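Local coordinates for putative cell adhesion protein (Bacteroides thetaiotaomicron, PDB 4DGU) that is probably a fimbrillin-like building block of bacterial pili, thought to serve in cell adhesion, and binds zinc ions, at residues V77-Y83 with L108-A114. Sequence-based numbering, arbitrary orientation.
Sequences VTFYAHY and LFGTAEA
V77 and A114 open a run of antiparallel backbone pairing that continues to Y83 and L108. Four hydrogen-bonded pairs, V77–A114, F79–A112, A81–G110 and Y83–L108, give eight N-H to O bonds. V77 N to A114 O is 2.7 Å long and almost straight, at 177°. A112 N to F79 O is the longest, at 3.2 Å.

H82, F109, Y80 and T111 pack on one face. F109 CD1 lies over one face of the H82 imidazole, 3.5 Å from H82 CE1, with the ring planes at 59°. The F109 ring leans across to strand 77-83 with CG anti to its backbone N (chi1 -176°). This sets F109 CZ 3.5 Å from Y80 CD1. T111 CG2 touches the same Y80 ring. On the other face, Y83 CD2 meets L108 CD1, and A114 CB sits at the edge of the F79 ring.

One water joins H82 ND1 and L108 O, each at 2.9 Å, while H82 NE2 is hydrogen-bonded to L160 O. A leucine at H82 would probably leave L160 O and this water without their imidazole partner.

The two strands are inner neighbours in a mixed sheet of this fimbrillin-like protein, flanked by strands 45-50 and 120-135. Eight backbone bonds hold their register, and apolar and aromatic contacts on both faces reinforce it.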
ATOM      1  N   VAL A  77      32.035  -0.409 -24.782  1.00 44.13           N
ATOM      2  CA  VAL A  77      31.253   0.630 -25.458  1.00 43.41           C
ATOM      3  C   VAL A  77      29.836   0.597 -24.938  1.00 48.13           C
ATOM      4  O   VAL A  77      29.214  -0.472 -24.857  1.00 46.79           O
ATOM      5  CB  VAL A  77      31.268   0.444 -27.009  1.00 47.38           C
ATOM      6  CG1 VAL A  77      30.610   1.625 -27.713  1.00 46.87           C
ATOM      7  CG2 VAL A  77      32.681   0.253 -27.528  1.00 48.49           C
ATOM      8  N   THR A  78      29.292   1.778 -24.656  1.00 45.92           N
ATOM      9  CA  THR A  78      27.906   1.904 -24.239  1.00 43.39           C
ATOM     10  C   THR A  78      27.115   2.445 -25.432  1.00 46.47           C
ATOM     11  O   THR A  78      27.497   3.461 -26.012  1.00 45.27           O
ATOM     12  CB  THR A  78      27.786   2.780 -22.992  1.00 44.56           C
ATOM     13  OG1 THR A  78      28.660   2.262 -21.999  1.00 49.68           O
ATOM     14  CG2 THR A  78      26.372   2.825 -22.455  1.00 38.22           C
ATOM     15  N   PHE A  79      26.014   1.750 -25.784  1.00 41.21           N
ATOM     16  CA  PHE A  79      25.107   2.137 -26.841  1.00 38.87           C
ATOM     17  C   PHE A  79      23.788   2.614 -26.224  1.00 43.81           C
ATOM     18  O   PHE A  79      23.436   2.185 -25.136  1.00 41.64           O
ATOM     19  CB  PHE A  79      24.870   0.987 -27.821  1.00 40.18           C
ATOM     20  CG  PHE A  79      26.103   0.544 -28.554  1.00 42.46           C
ATOM     21  CD1 PHE A  79      26.510   1.190 -29.714  1.00 46.18           C
ATOM     22  CD2 PHE A  79      26.865  -0.526 -28.087  1.00 44.19           C
ATOM     23  CE1 PHE A  79      27.672   0.796 -30.380  1.00 47.11           C
ATOM     24  CE2 PHE A  79      28.008  -0.925 -28.754  1.00 47.10           C
ATOM     25  CZ  PHE A  79      28.407  -0.256 -29.897  1.00 46.01           C
ATOM     26  N   TYR A  80      23.096   3.533 -26.919  1.00 41.78           N
ATOM     27  CA  TYR A  80      21.829   4.148 -26.544  1.00 41.62           C
ATOM     28  C   TYR A  80      20.918   4.103 -27.728  1.00 46.45           C
ATOM     29  O   TYR A  80      21.371   4.372 -28.838  1.00 48.05           O
ATOM     30  CB  TYR A  80      22.035   5.595 -26.086  1.00 43.81           C
ATOM     31  CG  TYR A  80      22.946   5.719 -24.889  1.00 48.31           C
ATOM     32  CD1 TYR A  80      22.466   5.510 -23.599  1.00 50.82           C
ATOM     33  CD2 TYR A  80      24.301   6.015 -25.043  1.00 49.82           C
ATOM     34  CE1 TYR A  80      23.300   5.620 -22.489  1.00 54.44           C
ATOM     35  CE2 TYR A  80      25.143   6.145 -23.940  1.00 51.06           C
ATOM     36  CZ  TYR A  80      24.637   5.947 -22.661  1.00 62.46           C
ATOM     37  OH  TYR A  80      25.459   6.025 -21.559  1.00 64.30           O
ATOM     38  N   ALA A  81      19.643   3.756 -27.532  1.00 41.29           N
ATOM     39  CA  ALA A  81      18.725   3.657 -28.655  1.00 41.57           C
ATOM     40  C   ALA A  81      17.325   4.147 -28.317  1.00 47.47           C
ATOM     41  O   ALA A  81      16.832   3.903 -27.215  1.00 48.39           O
ATOM     42  CB  ALA A  81      18.664   2.214 -29.149  1.00 42.27           C
ATOM     43  N   HIS A  82      16.676   4.804 -29.285  1.00 44.33           N
ATOM     44  CA  HIS A  82      15.293   5.273 -29.202  1.00 42.99           C
ATOM     45  C   HIS A  82      14.420   4.525 -30.188  1.00 45.68           C
ATOM     46  O   HIS A  82      14.827   4.303 -31.323  1.00 44.79           O
ATOM     47  CB  HIS A  82      15.188   6.786 -29.480  1.00 44.00           C
ATOM     48  CG  HIS A  82      15.742   7.651 -28.394  1.00 46.48           C
ATOM     49  ND1 HIS A  82      14.952   8.110 -27.352  1.00 47.51           N
ATOM     50  CD2 HIS A  82      17.003   8.117 -28.230  1.00 48.76           C
ATOM     51  CE1 HIS A  82      15.751   8.841 -26.590  1.00 47.61           C
ATOM     52  NE2 HIS A  82      16.997   8.871 -27.074  1.00 48.30           N
ATOM     53  N   TYR A  83      13.226   4.124 -29.739  1.00 43.58           N
ATOM     54  CA  TYR A  83      12.203   3.504 -30.563  1.00 44.57           C
ATOM     55  C   TYR A  83      10.851   4.109 -30.209  1.00 49.65           C
ATOM     56  O   TYR A  83      10.459   4.056 -29.058  1.00 47.19           O
ATOM     57  CB  TYR A  83      12.141   1.967 -30.489  1.00 45.48           C
ATOM     58  CG  TYR A  83      11.088   1.450 -31.446  1.00 48.26           C
ATOM     59  CD1 TYR A  83      11.318   1.433 -32.822  1.00 51.41           C
ATOM     60  CD2 TYR A  83       9.810   1.114 -30.993  1.00 48.95           C
ATOM     61  CE1 TYR A  83      10.318   1.057 -33.717  1.00 54.83           C
ATOM     62  CE2 TYR A  83       8.798   0.742 -31.880  1.00 51.13           C
ATOM     63  CZ  TYR A  83       9.061   0.706 -33.241  1.00 60.25           C
ATOM     64  OH  TYR A  83       8.076   0.333 -34.120  1.00 62.85           O
ATOM     65  N   LEU A 108      10.257   3.869 -26.330  1.00 44.43           N
ATOM     66  CA  LEU A 108      11.198   2.959 -25.687  1.00 44.95           C
ATOM     67  C   LEU A 108      12.626   3.491 -25.815  1.00 47.27           C
ATOM     68  O   LEU A 108      12.995   4.150 -26.800  1.00 46.43           O
ATOM     69  CB  LEU A 108      11.083   1.518 -26.264  1.00 45.77           C
ATOM     70  CG  LEU A 108       9.687   1.055 -26.811  1.00 51.48           C
ATOM     71  CD1 LEU A 108       9.796  -0.269 -27.544  1.00 53.20           C
ATOM     72  CD2 LEU A 108       8.683   0.895 -25.730  1.00 50.14           C
ATOM     73  N   PHE A 109      13.404   3.237 -24.768  1.00 41.91           N
ATOM     74  CA  PHE A 109      14.792   3.641 -24.686  1.00 40.28           C
ATOM     75  C   PHE A 109      15.609   2.454 -24.236  1.00 44.12           C
ATOM     76  O   PHE A 109      15.293   1.839 -23.221  1.00 45.13           O
ATOM     77  CB  PHE A 109      14.973   4.854 -23.755  1.00 40.84           C
ATOM     78  CG  PHE A 109      16.388   5.360 -23.734  1.00 41.78           C
ATOM     79  CD1 PHE A 109      16.896   6.092 -24.800  1.00 43.68           C
ATOM     80  CD2 PHE A 109      17.237   5.060 -22.675  1.00 42.64           C
ATOM     81  CE1 PHE A 109      18.212   6.533 -24.796  1.00 45.00           C
ATOM     82  CE2 PHE A 109      18.546   5.513 -22.669  1.00 45.23           C
ATOM     83  CZ  PHE A 109      19.021   6.259 -23.724  1.00 44.32           C
ATOM     84  N   GLY A 110      16.631   2.113 -25.023  1.00 40.90           N
ATOM     85  CA  GLY A 110      17.480   0.966 -24.742  1.00 38.86           C
ATOM     86  C   GLY A 110      18.931   1.326 -24.554  1.00 42.44           C
ATOM     87  O   GLY A 110      19.391   2.360 -25.043  1.00 43.18           O
ATOM     88  N   THR A 111      19.650   0.495 -23.796  1.00 37.92           N
ATOM     89  CA  THR A 111      21.089   0.647 -23.562  1.00 36.66           C
ATOM     90  C   THR A 111      21.721  -0.717 -23.654  1.00 40.92           C
ATOM     91  O   THR A 111      21.067  -1.740 -23.434  1.00 39.47           O
ATOM     92  CB  THR A 111      21.443   1.342 -22.218  1.00 42.37           C
ATOM     93  OG1 THR A 111      21.104   0.494 -21.141  1.00 47.28           O
ATOM     94  CG2 THR A 111      20.739   2.665 -22.009  1.00 43.15           C
ATOM     95  N   ALA A 112      23.010  -0.725 -23.979  1.00 40.05           N
ATOM     96  CA  ALA A 112      23.825  -1.911 -24.030  1.00 41.35           C
ATOM     97  C   ALA A 112      25.240  -1.549 -23.678  1.00 47.87           C
ATOM     98  O   ALA A 112      25.632  -0.402 -23.863  1.00 48.32           O
ATOM     99  CB  ALA A 112      23.756  -2.538 -25.413  1.00 42.41           C
ATOM    100  N   GLU A 113      25.984  -2.512 -23.125  1.00 46.75           N
ATOM    101  CA  GLU A 113      27.405  -2.416 -22.822  1.00 47.92           C
ATOM    102  C   GLU A 113      28.039  -3.601 -23.513  1.00 52.96           C
ATOM    103  O   GLU A 113      27.651  -4.733 -23.238  1.00 54.51           O
ATOM    104  CB  GLU A 113      27.692  -2.367 -21.320  1.00 49.53           C
ATOM    105  CG  GLU A 113      27.681  -0.948 -20.769  1.00 63.52           C
ATOM    106  CD  GLU A 113      27.953  -0.736 -19.289  1.00 96.40           C
ATOM    107  OE1 GLU A 113      28.464  -1.667 -18.621  1.00 97.79           O
ATOM    108  OE2 GLU A 113      27.673   0.386 -18.803  1.00 93.90           O
ATOM    109  N   ALA A 114      28.906  -3.345 -24.499  1.00 47.21           N
ATOM    110  CA  ALA A 114      29.538  -4.387 -25.283  1.00 47.02           C
ATOM    111  C   ALA A 114      31.019  -4.119 -25.476  1.00 50.64           C
ATOM    112  O   ALA A 114      31.473  -2.985 -25.380  1.00 50.29           O
ATOM    113  CB  ALA A 114      28.854  -4.494 -26.647  1.00 47.88           C
TER
HETATM  114  O   HOH W   1      12.265   7.001 -26.881  1.00 38.19           O